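Local coordinates for aspartate aminotransferase (Thermotoga maritima, PDB 1O4S), which catalyses the pyridoxal-phosphate-dependent transfer of the amino group of L-aspartate to 2-oxoglutarate, giving oxaloacetate and L-glutamate, at residues Y81-G86 against K289-D294. Residues are numbered along the deposited sequence; the frame is centred on the assembly and turned at random.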
loop_
_atom_site.group_PDB
_atom_site.type_symbol
_atom_site.label_atom_id
_atom_site.label_comp_id
_atom_site.label_asym_id
_atom_site.label_seq_id
_atom_site.Cartn_x
_atom_site.Cartn_y
_atom_site.Cartn_z
ATOM N N TYR B 81 -15.940 -4.823 -8.158
ATOM C CA TYR B 81 -16.196 -5.391 -9.476
ATOM C C TYR B 81 -16.477 -4.337 -10.515
ATOM O O TYR B 81 -15.980 -4.405 -11.630
ATOM C CB TYR B 81 -17.428 -6.321 -9.442
ATOM C CG TYR B 81 -17.687 -6.963 -10.766
ATOM C CD1 TYR B 81 -16.897 -8.010 -11.199
ATOM C CD2 TYR B 81 -18.712 -6.512 -11.602
ATOM C CE1 TYR B 81 -17.104 -8.606 -12.435
ATOM C CE2 TYR B 81 -18.932 -7.090 -12.834
ATOM C CZ TYR B 81 -18.124 -8.156 -13.245
ATOM O OH TYR B 81 -18.333 -8.769 -14.472
ATOM N N GLU B 82 -17.287 -3.362 -10.136
ATOM C CA GLU B 82 -17.735 -2.310 -11.050
ATOM C C GLU B 82 -16.572 -1.449 -11.585
ATOM O O GLU B 82 -16.548 -1.077 -12.779
ATOM C CB GLU B 82 -18.798 -1.459 -10.343
ATOM C CG GLU B 82 -20.150 -2.202 -10.150
ATOM C CD GLU B 82 -20.266 -3.183 -8.932
ATOM O OE1 GLU B 82 -19.370 -3.254 -8.011
ATOM O OE2 GLU B 82 -21.317 -3.922 -8.900
ATOM N N LEU B 83 -15.581 -1.200 -10.727
ATOM C CA LEU B 83 -14.398 -0.448 -11.132
ATOM C C LEU B 83 -13.530 -1.322 -12.059
ATOM O O LEU B 83 -13.092 -0.884 -13.106
ATOM C CB LEU B 83 -13.610 0.069 -9.921
ATOM C CG LEU B 83 -12.320 0.841 -10.161
ATOM C CD1 LEU B 83 -12.531 1.979 -11.199
ATOM C CD2 LEU B 83 -11.693 1.376 -8.881
ATOM N N ARG B 84 -13.347 -2.582 -11.696
ATOM C CA ARG B 84 -12.573 -3.469 -12.539
ATOM C C ARG B 84 -13.206 -3.654 -13.913
ATOM O O ARG B 84 -12.504 -3.612 -14.925
ATOM C CB ARG B 84 -12.368 -4.796 -11.840
ATOM C CG ARG B 84 -11.352 -4.685 -10.724
ATOM C CD ARG B 84 -10.943 -6.026 -10.163
ATOM N NE ARG B 84 -12.034 -6.634 -9.397
ATOM C CZ ARG B 84 -12.740 -7.690 -9.757
ATOM N NH1 ARG B 84 -13.699 -8.126 -8.959
ATOM N NH2 ARG B 84 -12.518 -8.304 -10.898
ATOM N N GLU B 85 -14.528 -3.817 -13.935
ATOM C CA GLU B 85 -15.285 -3.948 -15.150
ATOM C C GLU B 85 -15.220 -2.667 -15.972
ATOM O O GLU B 85 -15.039 -2.723 -17.176
ATOM C CB GLU B 85 -16.730 -4.307 -14.818
ATOM C CG GLU B 85 -17.635 -4.440 -16.030
ATOM C CD GLU B 85 -19.087 -4.623 -15.631
ATOM O OE1 GLU B 85 -19.617 -3.778 -14.839
ATOM O OE2 GLU B 85 -19.694 -5.619 -16.100
ATOM N N GLY B 86 -15.373 -1.511 -15.331
ATOM C CA GLY B 86 -15.247 -0.237 -16.030
ATOM C C GLY B 86 -13.876 -0.069 -16.672
ATOM O O GLY B 86 -13.778 0.296 -17.832
ATOM N N LYS B 289 -16.162 7.088 -11.368
ATOM C CA LYS B 289 -16.681 8.284 -12.023
ATOM C C LYS B 289 -15.648 8.895 -12.967
ATOM O O LYS B 289 -15.983 9.434 -14.023
ATOM C CB LYS B 289 -17.107 9.310 -10.960
ATOM C CG LYS B 289 -17.597 10.688 -11.485
ATOM C CD LYS B 289 -18.830 10.614 -12.420
ATOM C CE LYS B 289 -20.097 10.079 -11.734
ATOM N NZ LYS B 289 -21.360 10.155 -12.590
ATOM N N ALA B 290 -14.387 8.843 -12.573
ATOM C CA ALA B 290 -13.303 9.394 -13.376
ATOM C C ALA B 290 -13.246 8.774 -14.760
ATOM O O ALA B 290 -12.872 9.461 -15.687
ATOM C CB ALA B 290 -12.006 9.237 -12.717
ATOM N N LEU B 291 -13.611 7.496 -14.881
ATOM C CA LEU B 291 -13.718 6.822 -16.168
ATOM C C LEU B 291 -14.627 7.552 -17.160
ATOM O O LEU B 291 -14.387 7.525 -18.365
ATOM C CB LEU B 291 -14.223 5.399 -15.974
ATOM C CG LEU B 291 -13.220 4.423 -15.367
ATOM C CD1 LEU B 291 -13.944 3.166 -14.958
ATOM C CD2 LEU B 291 -12.108 4.104 -16.361
ATOM N N GLU B 292 -15.651 8.236 -16.648
ATOM C CA GLU B 292 -16.570 8.993 -17.480
ATOM C C GLU B 292 -16.117 10.428 -17.816
ATOM O O GLU B 292 -16.788 11.121 -18.584
ATOM C CB GLU B 292 -17.925 9.092 -16.783
ATOM C CG GLU B 292 -18.558 7.767 -16.442
ATOM C CD GLU B 292 -19.764 7.922 -15.509
ATOM O OE1 GLU B 292 -20.506 8.911 -15.628
ATOM O OE2 GLU B 292 -19.960 7.043 -14.636
ATOM N N VAL B 293 -15.009 10.875 -17.247
ATOM C CA VAL B 293 -14.634 12.273 -17.277
ATOM C C VAL B 293 -13.619 12.553 -18.403
ATOM O O VAL B 293 -12.638 11.851 -18.584
ATOM C CB VAL B 293 -14.131 12.730 -15.880
ATOM C CG1 VAL B 293 -13.504 14.098 -15.942
ATOM C CG2 VAL B 293 -15.308 12.689 -14.819
ATOM N N ASP B 294 -13.893 13.587 -19.176
ATOM C CA ASP B 294 -13.004 14.032 -20.228
ATOM C C ASP B 294 -11.894 14.948 -19.651
ATOM O O ASP B 294 -12.175 15.899 -18.910
ATOM C CB ASP B 294 -13.819 14.789 -21.254
ATOM C CG ASP B 294 -12.954 15.408 -22.338
ATOM O OD1 ASP B 294 -12.286 14.630 -23.025
ATOM O OD2 ASP B 294 -12.913 16.646 -22.563
#
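L291 reaches across to G86 and L83 and joins two helical parts of an aminotransferase of class I, a fold built round a seven-stranded mixed sheet. G86 and L83 lie in the first turns of helix 81-95. L291 sits in a type I turn from A290 to V293, at the C-terminal part of helix 281-290. The contact is small and apolar and buries 109 Å² in all.

One methyl does the touching. CD1 of L291 rests on the backbone of G86, 3.7 Å from G86 C and 3.8 Å from G86 CA. With no side chain on G86, the methyl lies directly on the main chain. The backbones come closest here, with G86 CA and L291 CA 7.2 Å apart. L291 sends its CB toward helix 81-95. Its CG is anti to the carbonyl carbon (chi1 -73°), and chi2 of 168° extends CD1 toward the glycine.

L83 meets the same methyl from three residues earlier, about one turn of the helix. The CB of L83 is not directed at L291, but CG lies anti to the backbone N (chi1 178°) and the end of the side chain swings closer. The two leucine side chains are set at a slant to each other. L83 is buried, and it also packs on V106 of strand 104-107 and on Q284 and A287 of helix 281-290. It thus ties its own helix to the sheet and to helix 281-290.

The turn has its own bonds. V293 N donates to A290 O at 3.0 Å. Next to it, K289 NZ and E292 OE1 form a salt bridge at 3.4 Å, whose hydrogen bond is weak. The contact lies away from the active site, with the L83 side chain about 13 Å from a bound PLP. Between the leucines, L83 CD1 and L291 CD1 are 4.2 Å apart.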